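Local coordinates for 5-formyltetrahydrofolate cyclo-ligase family protein (Bacillus anthracis, PDB 2JCB), which probably catalyses the ATP- and magnesium-dependent cyclisation of 5-formyltetrahydrofolate to 5,10-methenyltetrahydrofolate in folate metabolism, at residues P84-F95 and G147-L155; K13-I21 and V135-Y146. One frame throughout, in Å; residues are numbered along the deposited sequence.

Contact 1 of 2, residues P84-F95 and G147-L155. With MG (magnesium ion), chain E; ADP (adenosine-5'-diphosphate), chain C; PO4 (phosphate ion), chain D.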
loop_
_atom_site.group_PDB
_atom_site.type_symbol
_atom_site.label_atom_id
_atom_site.label_comp_id
_atom_site.label_asym_id
_atom_site.label_seq_id
_atom_site.Cartn_x
_atom_site.Cartn_y
_atom_site.Cartn_z
ATOM N N PRO A 84 -2.604 6.658 -6.916
ATOM C CA PRO A 84 -2.412 6.125 -8.269
ATOM C C PRO A 84 -3.679 6.000 -9.108
ATOM O O PRO A 84 -4.741 5.649 -8.612
ATOM C CB PRO A 84 -1.835 4.727 -8.016
ATOM C CG PRO A 84 -2.411 4.325 -6.694
ATOM C CD PRO A 84 -2.675 5.573 -5.902
ATOM N N LYS A 85 -3.504 6.246 -10.401
ATOM C CA LYS A 85 -4.449 5.822 -11.423
ATOM C C LYS A 85 -3.782 4.672 -12.194
ATOM O O LYS A 85 -2.725 4.846 -12.813
ATOM C CB LYS A 85 -4.830 6.978 -12.359
ATOM C CG LYS A 85 -5.835 6.541 -13.451
ATOM C CD LYS A 85 -6.545 7.707 -14.125
ATOM C CE LYS A 85 -7.563 7.213 -15.202
ATOM N NZ LYS A 85 -8.745 6.414 -14.666
ATOM N N CYS A 86 -4.433 3.517 -12.197
ATOM C CA CYS A 86 -3.876 2.344 -12.847
ATOM C C CYS A 86 -4.292 2.264 -14.293
ATOM O O CYS A 86 -5.448 2.527 -14.649
ATOM C CB CYS A 86 -4.285 1.064 -12.113
ATOM S SG CYS A 86 -3.697 0.980 -10.439
ATOM N N ASN A 87 -3.328 1.952 -15.139
ATOM C CA ASN A 87 -3.635 1.630 -16.516
ATOM C C ASN A 87 -3.575 0.100 -16.645
ATOM O O ASN A 87 -2.510 -0.517 -16.552
ATOM C CB ASN A 87 -2.681 2.366 -17.465
ATOM C CG ASN A 87 -2.957 2.067 -18.937
ATOM O OD1 ASN A 87 -3.513 1.024 -19.285
ATOM N ND2 ASN A 87 -2.529 2.970 -19.814
ATOM N N LYS A 88 -4.740 -0.505 -16.823
ATOM C CA LYS A 88 -4.849 -1.956 -16.844
ATOM C C LYS A 88 -4.164 -2.589 -18.055
ATOM O O LYS A 88 -3.697 -3.728 -17.977
ATOM C CB LYS A 88 -6.318 -2.369 -16.737
ATOM C CG LYS A 88 -6.993 -1.761 -15.488
ATOM C CD LYS A 88 -8.304 -2.462 -15.115
ATOM C CE LYS A 88 -8.042 -3.819 -14.463
ATOM N NZ LYS A 88 -7.761 -4.884 -15.495
ATOM N N GLU A 89 -4.086 -1.844 -19.158
ATOM C CA GLU A 89 -3.458 -2.333 -20.377
ATOM C C GLU A 89 -1.954 -2.489 -20.243
ATOM O O GLU A 89 -1.397 -3.514 -20.638
ATOM C CB GLU A 89 -3.754 -1.406 -21.554
ATOM C CG GLU A 89 -5.188 -1.401 -21.991
ATOM C CD GLU A 89 -5.335 -1.040 -23.457
ATOM O OE1 GLU A 89 -4.627 -1.642 -24.309
ATOM O OE2 GLU A 89 -6.170 -0.156 -23.756
ATOM N N THR A 90 -1.306 -1.455 -19.712
ATOM C CA THR A 90 0.147 -1.414 -19.607
ATOM C C THR A 90 0.608 -1.828 -18.210
ATOM O O THR A 90 1.816 -1.983 -17.965
ATOM C CB THR A 90 0.701 -0.001 -19.951
ATOM O OG1 THR A 90 0.106 0.966 -19.076
ATOM C CG2 THR A 90 0.409 0.373 -21.407
ATOM N N ARG A 91 -0.354 -1.994 -17.293
ATOM C CA ARG A 91 -0.037 -2.298 -15.890
ATOM C C ARG A 91 0.889 -1.256 -15.259
ATOM O O ARG A 91 1.740 -1.566 -14.422
ATOM C CB ARG A 91 0.500 -3.730 -15.739
ATOM C CG ARG A 91 -0.505 -4.649 -15.081
ATOM C CD ARG A 91 -1.319 -5.359 -16.128
ATOM N NE ARG A 91 -2.288 -6.289 -15.558
ATOM C CZ ARG A 91 -1.978 -7.445 -14.969
ATOM N NH1 ARG A 91 -0.715 -7.854 -14.829
ATOM N NH2 ARG A 91 -2.951 -8.215 -14.513
ATOM N N THR A 92 0.713 -0.001 -15.662
ATOM C CA THR A 92 1.497 1.084 -15.105
ATOM C C THR A 92 0.592 1.894 -14.185
ATOM O O THR A 92 -0.619 1.752 -14.264
ATOM C CB THR A 92 2.097 1.959 -16.225
ATOM O OG1 THR A 92 1.040 2.468 -17.033
ATOM C CG2 THR A 92 3.029 1.132 -17.113
ATOM N N MET A 93 1.186 2.698 -13.298
ATOM C CA MET A 93 0.479 3.610 -12.400
ATOM C C MET A 93 0.924 5.048 -12.596
ATOM O O MET A 93 2.115 5.334 -12.739
ATOM C CB MET A 93 0.714 3.210 -10.945
ATOM C CG MET A 93 0.095 1.889 -10.563
ATOM S SD MET A 93 0.152 1.566 -8.796
ATOM C CE MET A 93 1.926 1.284 -8.489
ATOM N N SER A 94 -0.037 5.951 -12.600
ATOM C CA SER A 94 0.242 7.364 -12.684
ATOM C C SER A 94 -0.103 7.915 -11.318
ATOM O O SER A 94 -1.289 8.052 -10.976
ATOM C CB SER A 94 -0.648 8.014 -13.729
ATOM O OG SER A 94 -0.481 9.423 -13.781
ATOM N N PHE A 95 0.908 8.267 -10.531
ATOM C CA PHE A 95 0.574 8.906 -9.262
ATOM C C PHE A 95 0.211 10.371 -9.493
ATOM O O PHE A 95 0.949 11.099 -10.137
ATOM C CB PHE A 95 1.707 8.746 -8.271
ATOM C CG PHE A 95 1.758 7.375 -7.720
ATOM C CD1 PHE A 95 1.109 7.115 -6.522
ATOM C CD2 PHE A 95 2.413 6.354 -8.392
ATOM C CE1 PHE A 95 1.089 5.787 -5.965
ATOM C CE2 PHE A 95 2.418 5.021 -7.872
ATOM C CZ PHE A 95 1.742 4.739 -6.662
ATOM N N GLY A 147 -2.667 -9.323 -7.100
ATOM C CA GLY A 147 -2.550 -10.127 -8.284
ATOM C C GLY A 147 -2.232 -9.398 -9.574
ATOM O O GLY A 147 -1.912 -10.053 -10.577
ATOM N N GLY A 148 -2.341 -8.066 -9.562
ATOM C CA GLY A 148 -2.067 -7.263 -10.770
ATOM C C GLY A 148 -0.589 -7.037 -11.093
ATOM O O GLY A 148 -0.231 -6.776 -12.235
ATOM N N GLY A 149 0.253 -7.100 -10.053
ATOM C CA GLY A 149 1.673 -6.871 -10.197
ATOM C C GLY A 149 1.992 -5.417 -10.470
ATOM O O GLY A 149 3.026 -5.103 -11.030
ATOM N N TYR A 150 1.091 -4.525 -10.100
ATOM C CA TYR A 150 1.343 -3.090 -10.294
ATOM C C TYR A 150 2.565 -2.541 -9.534
ATOM O O TYR A 150 3.409 -1.838 -10.111
ATOM C CB TYR A 150 0.128 -2.236 -9.884
ATOM C CG TYR A 150 -0.975 -2.246 -10.914
ATOM C CD1 TYR A 150 -0.922 -1.413 -12.037
ATOM C CD2 TYR A 150 -2.097 -3.054 -10.721
ATOM C CE1 TYR A 150 -1.955 -1.370 -12.941
ATOM C CE2 TYR A 150 -3.133 -3.058 -11.654
ATOM C CZ TYR A 150 -3.058 -2.194 -12.751
ATOM O OH TYR A 150 -4.068 -2.183 -13.673
ATOM N N TYR A 151 2.643 -2.840 -8.251
ATOM C CA TYR A 151 3.775 -2.333 -7.466
ATOM C C TYR A 151 5.077 -3.019 -7.820
ATOM O O TYR A 151 6.115 -2.365 -7.836
ATOM C CB TYR A 151 3.501 -2.320 -5.956
ATOM C CG TYR A 151 2.641 -1.117 -5.574
ATOM C CD1 TYR A 151 1.253 -1.136 -5.756
ATOM C CD2 TYR A 151 3.230 0.088 -5.154
ATOM C CE1 TYR A 151 0.472 0.025 -5.443
ATOM C CE2 TYR A 151 2.468 1.241 -4.829
ATOM C CZ TYR A 151 1.086 1.178 -4.989
ATOM O OH TYR A 151 0.332 2.251 -4.694
ATOM N N ASP A 152 5.019 -4.321 -8.166
ATOM C CA ASP A 152 6.207 -5.011 -8.602
ATOM C C ASP A 152 6.843 -4.266 -9.793
ATOM O O ASP A 152 8.054 -4.118 -9.832
ATOM C CB ASP A 152 5.879 -6.458 -8.973
ATOM C CG ASP A 152 5.765 -7.360 -7.749
ATOM O OD1 ASP A 152 6.268 -6.994 -6.649
ATOM O OD2 ASP A 152 5.170 -8.446 -7.855
ATOM N N ARG A 153 6.007 -3.766 -10.729
ATOM C CA ARG A 153 6.496 -3.084 -11.914
ATOM C C ARG A 153 6.969 -1.682 -11.554
ATOM O O ARG A 153 8.014 -1.225 -12.002
ATOM C CB ARG A 153 5.397 -3.028 -12.975
ATOM C CG ARG A 153 5.058 -4.375 -13.563
ATOM C CD ARG A 153 3.948 -4.191 -14.579
ATOM N NE ARG A 153 3.666 -5.352 -15.413
ATOM C CZ ARG A 153 2.957 -6.396 -14.998
ATOM N NH1 ARG A 153 2.682 -7.376 -15.845
ATOM N NH2 ARG A 153 2.515 -6.435 -13.733
ATOM N N TYR A 154 6.156 -0.990 -10.771
ATOM C CA TYR A 154 6.431 0.393 -10.380
ATOM C C TYR A 154 7.712 0.511 -9.545
ATOM O O TYR A 154 8.521 1.396 -9.779
ATOM C CB TYR A 154 5.270 0.943 -9.564
ATOM C CG TYR A 154 5.492 2.353 -9.123
ATOM C CD1 TYR A 154 5.263 3.413 -10.000
ATOM C CD2 TYR A 154 5.928 2.649 -7.832
ATOM C CE1 TYR A 154 5.459 4.699 -9.629
ATOM C CE2 TYR A 154 6.150 3.975 -7.438
ATOM C CZ TYR A 154 5.905 4.993 -8.346
ATOM O OH TYR A 154 6.067 6.304 -8.000
ATOM N N LEU A 155 7.896 -0.412 -8.617
ATOM C CA LEU A 155 9.051 -0.340 -7.711
ATOM C C LEU A 155 10.398 -0.582 -8.387
ATOM O O LEU A 155 11.441 -0.294 -7.789
ATOM C CB LEU A 155 8.865 -1.228 -6.467
ATOM C CG LEU A 155 7.752 -0.777 -5.534
ATOM C CD1 LEU A 155 7.561 -1.833 -4.445
ATOM C CD2 LEU A 155 8.025 0.613 -4.972
HETATM MG MG MG E . 4.354 -9.841 -6.816
HETATM P PB ADP C . 1.174 -9.391 -6.846
HETATM O O1B ADP C . 0.132 -8.301 -7.080
HETATM O O2B ADP C . 0.838 -10.211 -5.655
HETATM O O3B ADP C . 2.535 -8.731 -6.895
HETATM P PA ADP C . 2.186 -11.211 -8.897
HETATM O O1A ADP C . 3.524 -11.157 -8.207
HETATM O O2A ADP C . 1.682 -12.529 -9.209
HETATM O O3A ADP C . 1.045 -10.370 -8.108
HETATM O "O5'" ADP C . 2.353 -10.467 -10.323
HETATM C "C5'" ADP C . 1.223 -10.587 -11.214
HETATM C "C4'" ADP C . 1.666 -10.613 -12.657
HETATM O "O4'" ADP C . 2.475 -9.470 -12.883
HETATM C "C3'" ADP C . 2.516 -11.853 -12.911
HETATM O "O3'" ADP C . 1.912 -12.557 -13.976
HETATM C "C2'" ADP C . 3.884 -11.312 -13.276
HETATM O "O2'" ADP C . 4.393 -11.926 -14.426
HETATM C "C1'" ADP C . 3.651 -9.847 -13.597
HETATM N N9 ADP C . 4.797 -8.960 -13.265
HETATM C C8 ADP C . 5.145 -8.546 -12.033
HETATM N N7 ADP C . 6.211 -7.712 -12.098
HETATM C C5 ADP C . 6.573 -7.577 -13.375
HETATM C C6 ADP C . 7.611 -6.810 -14.115
HETATM N N6 ADP C . 8.502 -6.034 -13.466
HETATM N N1 ADP C . 7.607 -6.878 -15.447
HETATM C C2 ADP C . 6.733 -7.658 -16.117
HETATM N N3 ADP C . 5.755 -8.359 -15.509
HETATM C C4 ADP C . 5.607 -8.357 -14.159
HETATM P P PO4 D . -0.462 -4.798 -6.724
HETATM O O1 PO4 D . 0.867 -4.384 -6.726
HETATM O O2 PO4 D . -0.732 -6.152 -6.125
HETATM O O3 PO4 D . -1.335 -3.794 -5.914
HETATM O O4 PO4 D . -1.022 -4.940 -8.135
HETATM O O HOH W 1 2.901 -0.266 -12.260
HETATM O O HOH W 2 -1.587 -10.225 -13.397
HETATM O O HOH W 3 5.086 -8.848 -5.094
HETATM O O HOH W 4 3.428 -11.304 -5.338
#
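M93 and Y151 meet in a CH-pi contact: the methyl CE of M93 sits 3.4 Å from the centroid of the Y151 ring, 5° off its normal. A bend at the last torsion turns this methyl onto the ring, and CE also meets Y154 CB at 3.5 Å. Beyond it F95 presses CE2 over one face of Y154, the two rings inclined at 51°, while its CZ packs against Y151 OH. Y150 is sandwiched: C86 SG lies over the centre of one face, 3.9 Å from the ring centroid, and R91 CG covers the rim of the other.

The rim at R91 is the solvent side, closed in part by water. Water 1 donates to R91 O and Y150 O, and water 2 joins R91 NH2 to G147 O. G148 O lies over one face of the R91 guanidinium, too badly angled at NH1 for a hydrogen bond. That guanidinium stands nearly perpendicular to that of R153, R91 NH1 3.6 Å from R153 NH1, while the R153 guanidinium lies between R91 CB and the adenine of ADP. R91 thus backs the residue that covers the nucleotide.

The hairpin of strands 80-87 and 92-98, closed through a G1 beta bulge at R91 and T92 facing N87, lies near the edge of the mixed sheet; helix 150-154 crosses strand 92-95 at -77°, and strand 120-121 flanks the hairpin beyond F95.

Contact 2 of 2, residues K13-I21 and V135-Y146. With ADP (adenosine-5'-diphosphate), chain C; PO4 (phosphate ion), chain D.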
loop_
_atom_site.group_PDB
_atom_site.type_symbol
_atom_site.label_atom_id
_atom_site.label_comp_id
_atom_site.label_asym_id
_atom_site.label_seq_id
_atom_site.Cartn_x
_atom_site.Cartn_y
_atom_site.Cartn_z
ATOM N N LYS A 13 0.513 -18.672 -3.924
ATOM C CA LYS A 13 0.192 -17.246 -3.901
ATOM C C LYS A 13 -1.307 -16.980 -3.827
ATOM O O LYS A 13 -1.747 -16.123 -3.058
ATOM C CB LYS A 13 0.774 -16.577 -5.140
ATOM C CG LYS A 13 2.143 -15.928 -4.928
ATOM C CD LYS A 13 2.508 -14.998 -6.116
ATOM C CE LYS A 13 3.997 -14.678 -6.115
ATOM N NZ LYS A 13 4.337 -13.504 -6.937
ATOM N N LEU A 14 -2.083 -17.703 -4.644
ATOM C CA LEU A 14 -3.540 -17.555 -4.643
ATOM C C LEU A 14 -4.099 -18.021 -3.314
ATOM O O LEU A 14 -4.923 -17.349 -2.740
ATOM C CB LEU A 14 -4.180 -18.416 -5.736
ATOM C CG LEU A 14 -4.019 -18.026 -7.198
ATOM C CD1 LEU A 14 -5.012 -18.854 -8.035
ATOM C CD2 LEU A 14 -4.174 -16.504 -7.375
ATOM N N ARG A 15 -3.667 -19.196 -2.873
ATOM C CA ARG A 15 -3.995 -19.742 -1.549
ATOM C C ARG A 15 -3.714 -18.768 -0.399
ATOM O O ARG A 15 -4.550 -18.587 0.502
ATOM C CB ARG A 15 -3.234 -21.067 -1.337
ATOM C CG ARG A 15 -3.728 -21.992 -0.215
ATOM C CD ARG A 15 -2.631 -23.020 0.228
ATOM N NE ARG A 15 -1.557 -22.278 0.918
ATOM C CZ ARG A 15 -1.402 -22.181 2.241
ATOM N NH1 ARG A 15 -2.228 -22.816 3.073
ATOM N NH2 ARG A 15 -0.403 -21.447 2.735
ATOM N N LEU A 16 -2.548 -18.127 -0.409
ATOM C CA LEU A 16 -2.214 -17.235 0.682
ATOM C C LEU A 16 -3.022 -15.942 0.550
ATOM O O LEU A 16 -3.548 -15.443 1.543
ATOM C CB LEU A 16 -0.713 -16.928 0.745
ATOM C CG LEU A 16 0.135 -17.929 1.524
ATOM C CD1 LEU A 16 1.618 -17.712 1.206
ATOM C CD2 LEU A 16 -0.152 -17.817 3.044
ATOM N N ARG A 17 -3.158 -15.461 -0.685
ATOM C CA ARG A 17 -3.941 -14.222 -0.980
ATOM C C ARG A 17 -5.390 -14.442 -0.509
ATOM O O ARG A 17 -5.916 -13.658 0.262
ATOM C CB ARG A 17 -3.904 -13.892 -2.473
ATOM C CG ARG A 17 -4.181 -12.414 -2.812
ATOM C CD ARG A 17 -4.117 -12.191 -4.355
ATOM N NE ARG A 17 -2.736 -12.003 -4.831
ATOM C CZ ARG A 17 -2.141 -12.611 -5.851
ATOM N NH1 ARG A 17 -2.778 -13.499 -6.638
ATOM N NH2 ARG A 17 -0.878 -12.294 -6.124
ATOM N N LYS A 18 -5.987 -15.545 -0.948
ATOM C CA LYS A 18 -7.347 -15.949 -0.526
ATOM C C LYS A 18 -7.511 -15.997 1.014
ATOM O O LYS A 18 -8.408 -15.349 1.577
ATOM C CB LYS A 18 -7.716 -17.296 -1.178
ATOM C CG LYS A 18 -9.191 -17.752 -1.113
ATOM C CD LYS A 18 -9.393 -19.166 -1.715
ATOM C CE LYS A 18 -10.809 -19.739 -1.460
ATOM N NZ LYS A 18 -10.867 -21.245 -1.386
ATOM N N GLN A 19 -6.621 -16.731 1.674
ATOM C CA GLN A 19 -6.678 -16.924 3.135
ATOM C C GLN A 19 -6.597 -15.633 3.946
ATOM O O GLN A 19 -7.358 -15.441 4.900
ATOM C CB GLN A 19 -5.645 -17.992 3.572
ATOM C CG GLN A 19 -5.164 -17.937 5.038
ATOM C CD GLN A 19 -3.922 -18.802 5.276
ATOM O OE1 GLN A 19 -2.822 -18.306 5.550
ATOM N NE2 GLN A 19 -4.101 -20.096 5.155
ATOM N N ILE A 20 -5.673 -14.731 3.583
ATOM C CA ILE A 20 -5.496 -13.484 4.297
ATOM C C ILE A 20 -6.648 -12.507 4.037
ATOM O O ILE A 20 -7.104 -11.859 4.957
ATOM C CB ILE A 20 -4.121 -12.820 3.985
ATOM C CG1 ILE A 20 -2.946 -13.651 4.478
ATOM C CG2 ILE A 20 -4.014 -11.543 4.700
ATOM C CD1 ILE A 20 -2.955 -13.799 5.974
ATOM N N ILE A 21 -7.121 -12.437 2.800
ATOM C CA ILE A 21 -8.302 -11.631 2.432
ATOM C C ILE A 21 -9.558 -12.050 3.197
ATOM O O ILE A 21 -10.305 -11.224 3.684
ATOM C CB ILE A 21 -8.498 -11.576 0.869
ATOM C CG1 ILE A 21 -7.373 -10.715 0.273
ATOM C CG2 ILE A 21 -9.927 -10.987 0.489
ATOM C CD1 ILE A 21 -7.308 -10.626 -1.265
ATOM N N VAL A 135 -1.306 -7.527 0.521
ATOM C CA VAL A 135 -2.066 -8.588 1.198
ATOM C C VAL A 135 -1.215 -9.258 2.284
ATOM O O VAL A 135 -1.644 -9.375 3.428
ATOM C CB VAL A 135 -2.727 -9.617 0.215
ATOM C CG1 VAL A 135 -3.463 -10.651 0.986
ATOM C CG2 VAL A 135 -3.683 -8.883 -0.703
ATOM N N ALA A 136 -0.073 -9.821 1.911
ATOM C CA ALA A 136 0.704 -10.570 2.919
ATOM C C ALA A 136 2.165 -10.198 2.830
ATOM O O ALA A 136 2.648 -9.775 1.764
ATOM C CB ALA A 136 0.560 -12.030 2.700
ATOM N N TYR A 137 2.881 -10.323 3.955
ATOM C CA TYR A 137 4.287 -9.921 3.975
ATOM C C TYR A 137 5.106 -10.880 4.811
ATOM O O TYR A 137 4.557 -11.574 5.676
ATOM C CB TYR A 137 4.426 -8.529 4.598
ATOM C CG TYR A 137 3.573 -7.400 3.988
ATOM C CD1 TYR A 137 4.093 -6.578 3.000
ATOM C CD2 TYR A 137 2.258 -7.202 4.410
ATOM C CE1 TYR A 137 3.265 -5.564 2.434
ATOM C CE2 TYR A 137 1.440 -6.215 3.884
ATOM C CZ TYR A 137 1.965 -5.391 2.909
ATOM O OH TYR A 137 1.127 -4.418 2.378
ATOM N N THR A 138 6.411 -10.878 4.587
ATOM C CA THR A 138 7.330 -11.570 5.518
ATOM C C THR A 138 8.195 -10.542 6.255
ATOM O O THR A 138 8.213 -9.358 5.885
ATOM C CB THR A 138 8.234 -12.571 4.815
ATOM O OG1 THR A 138 9.198 -11.858 4.030
ATOM C CG2 THR A 138 7.391 -13.480 3.962
ATOM N N GLU A 139 8.922 -11.040 7.266
ATOM C CA GLU A 139 9.883 -10.259 8.074
ATOM C C GLU A 139 10.924 -9.626 7.177
ATOM O O GLU A 139 11.457 -8.549 7.491
ATOM C CB GLU A 139 10.601 -11.159 9.111
ATOM C CG GLU A 139 11.387 -12.359 8.520
ATOM C CD GLU A 139 12.446 -13.024 9.443
ATOM O OE1 GLU A 139 12.408 -12.843 10.683
ATOM O OE2 GLU A 139 13.312 -13.765 8.897
ATOM N N ARG A 140 11.157 -10.275 6.043
ATOM C CA ARG A 140 12.115 -9.863 5.036
ATOM C C ARG A 140 11.639 -8.757 4.057
ATOM O O ARG A 140 12.369 -8.418 3.117
ATOM C CB ARG A 140 12.539 -11.097 4.248
ATOM C CG ARG A 140 13.385 -12.079 5.085
ATOM C CD ARG A 140 13.577 -13.395 4.385
ATOM N NE ARG A 140 12.329 -14.134 4.208
ATOM C CZ ARG A 140 11.695 -14.810 5.163
ATOM N NH1 ARG A 140 10.572 -15.449 4.877
ATOM N NH2 ARG A 140 12.162 -14.842 6.408
ATOM N N GLY A 141 10.439 -8.205 4.253
ATOM C CA GLY A 141 9.951 -7.178 3.347
ATOM C C GLY A 141 9.332 -7.747 2.087
ATOM O O GLY A 141 8.949 -6.980 1.218
ATOM N N GLU A 142 9.207 -9.083 2.005
ATOM C CA GLU A 142 8.596 -9.736 0.820
ATOM C C GLU A 142 7.112 -9.506 0.894
ATOM O O GLU A 142 6.569 -9.236 1.962
ATOM C CB GLU A 142 8.913 -11.222 0.758
ATOM C CG GLU A 142 10.429 -11.412 0.697
ATOM C CD GLU A 142 10.890 -12.733 1.249
ATOM O OE1 GLU A 142 10.298 -13.215 2.232
ATOM O OE2 GLU A 142 11.869 -13.296 0.714
ATOM N N ARG A 143 6.480 -9.529 -0.267
ATOM C CA ARG A 143 5.140 -8.973 -0.411
ATOM C C ARG A 143 4.313 -9.733 -1.450
ATOM O O ARG A 143 4.799 -10.073 -2.535
ATOM C CB ARG A 143 5.203 -7.471 -0.723
ATOM C CG ARG A 143 3.883 -6.913 -1.123
ATOM C CD ARG A 143 4.000 -5.416 -1.444
ATOM N NE ARG A 143 2.775 -5.018 -2.085
ATOM C CZ ARG A 143 2.479 -5.148 -3.384
ATOM N NH1 ARG A 143 1.263 -4.780 -3.779
ATOM N NH2 ARG A 143 3.327 -5.679 -4.257
ATOM N N ILE A 144 3.116 -10.125 -1.042
ATOM C CA ILE A 144 2.063 -10.543 -1.977
ATOM C C ILE A 144 1.008 -9.427 -2.015
ATOM O O ILE A 144 0.535 -8.982 -0.959
ATOM C CB ILE A 144 1.365 -11.867 -1.528
ATOM C CG1 ILE A 144 2.319 -13.058 -1.569
ATOM C CG2 ILE A 144 0.191 -12.185 -2.501
ATOM C CD1 ILE A 144 1.782 -14.274 -0.875
ATOM N N GLY A 145 0.660 -8.987 -3.225
ATOM C CA GLY A 145 -0.407 -8.001 -3.394
ATOM C C GLY A 145 -1.678 -8.714 -3.863
ATOM O O GLY A 145 -1.940 -9.872 -3.511
ATOM N N TYR A 146 -2.439 -8.017 -4.708
ATOM C CA TYR A 146 -3.778 -8.463 -5.146
ATOM C C TYR A 146 -3.816 -9.221 -6.437
ATOM O O TYR A 146 -4.860 -9.766 -6.818
ATOM C CB TYR A 146 -4.733 -7.236 -5.217
ATOM C CG TYR A 146 -5.053 -6.764 -3.850
ATOM C CD1 TYR A 146 -6.021 -7.402 -3.074
ATOM C CD2 TYR A 146 -4.322 -5.737 -3.292
ATOM C CE1 TYR A 146 -6.271 -6.976 -1.782
ATOM C CE2 TYR A 146 -4.550 -5.314 -2.002
ATOM C CZ TYR A 146 -5.520 -5.936 -1.263
ATOM O OH TYR A 146 -5.709 -5.466 0.021
HETATM P PB ADP C . 1.174 -9.391 -6.846
HETATM O O1B ADP C . 0.132 -8.301 -7.080
HETATM O O2B ADP C . 0.838 -10.211 -5.655
HETATM O O3B ADP C . 2.535 -8.731 -6.895
HETATM P PA ADP C . 2.186 -11.211 -8.897
HETATM O O1A ADP C . 3.524 -11.157 -8.207
HETATM O O2A ADP C . 1.682 -12.529 -9.209
HETATM O O3A ADP C . 1.045 -10.370 -8.108
HETATM O "O5'" ADP C . 2.353 -10.467 -10.323
HETATM C "C5'" ADP C . 1.223 -10.587 -11.214
HETATM C "C4'" ADP C . 1.666 -10.613 -12.657
HETATM O "O4'" ADP C . 2.475 -9.470 -12.883
HETATM C "C3'" ADP C . 2.516 -11.853 -12.911
HETATM O "O3'" ADP C . 1.912 -12.557 -13.976
HETATM C "C2'" ADP C . 3.884 -11.312 -13.276
HETATM O "O2'" ADP C . 4.393 -11.926 -14.426
HETATM C "C1'" ADP C . 3.651 -9.847 -13.597
HETATM N N9 ADP C . 4.797 -8.960 -13.265
HETATM C C8 ADP C . 5.145 -8.546 -12.033
HETATM N N7 ADP C . 6.211 -7.712 -12.098
HETATM C C5 ADP C . 6.573 -7.577 -13.375
HETATM C C6 ADP C . 7.611 -6.810 -14.115
HETATM N N6 ADP C . 8.502 -6.034 -13.466
HETATM N N1 ADP C . 7.607 -6.878 -15.447
HETATM C C2 ADP C . 6.733 -7.658 -16.117
HETATM N N3 ADP C . 5.755 -8.359 -15.509
HETATM C C4 ADP C . 5.607 -8.357 -14.159
HETATM P P PO4 D . -0.462 -4.798 -6.724
HETATM O O1 PO4 D . 0.867 -4.384 -6.726
HETATM O O2 PO4 D . -0.732 -6.152 -6.125
HETATM O O3 PO4 D . -1.335 -3.794 -5.914
HETATM O O4 PO4 D . -1.022 -4.940 -8.135
HETATM O O HOH W 4 3.428 -11.304 -5.338
#
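K13 opens the series by brushing I144 CD1 with its CG and runs on, extended, until NZ hydrogen-bonds ADP O1A at 2.8 Å. One turn later L16 CB meets I144 CD1 at 4.0 Å.

R17 leaves the helix with CG opposite the backbone N (chi1 -157°) and bends at chi3, which brings NE into a hydrogen bond with G145 O (2.6 Å). That oxygen lies near the guanidinium plane, although the donor is tilted 32° from the carbonyl plane. NH2 of the same group binds ADP O2B at 2.7 Å, as does the amide of G145.

I20 then packs CB on V135 CG1 at 3.8 Å, the two side chains sliding past each other in opposite directions, and I21 reaches CD1 to Y146 CE1. V135 belongs to a classic beta bulge, the backbone N of V135 and of A136 both donating to I144 O.

One guanidinium thus ties the helix to the loop backbone and holds the beta-phosphate, while K13 takes the alpha-phosphate. Together with the magnesium ion, the two cations probably offset the diphosphate charge, K13 being shared with D181 and E178 through salt bridges. This probably links the placing of helix 6-26 to the nucleotide site.

In the fold
Contacts 1 and 2 lie with their centres about 18 Å apart, yet they form one nucleotide site because strand 143-144 is followed by the glycine-rich loop G145 to G149, which runs into helix 150-154. Where they touch, G147 CA lies 3.5 Å from R17 NH2. Contact 2 supplies lysine and arginine groups to the diphosphate from helix 6-26, whereas contact 1 brings R153 to the adenine and D152 to the magnesium ion, its OD2 1.9 Å from the metal, with D181 a further ligand. Water 4, 2.3 Å from the magnesium ion, is also hydrogen-bonded by K13 NZ. The phosphate ion, probably from the crystallisation liquor, is bound by R143 NH1 and the amides of Y146, Y150 and Y151.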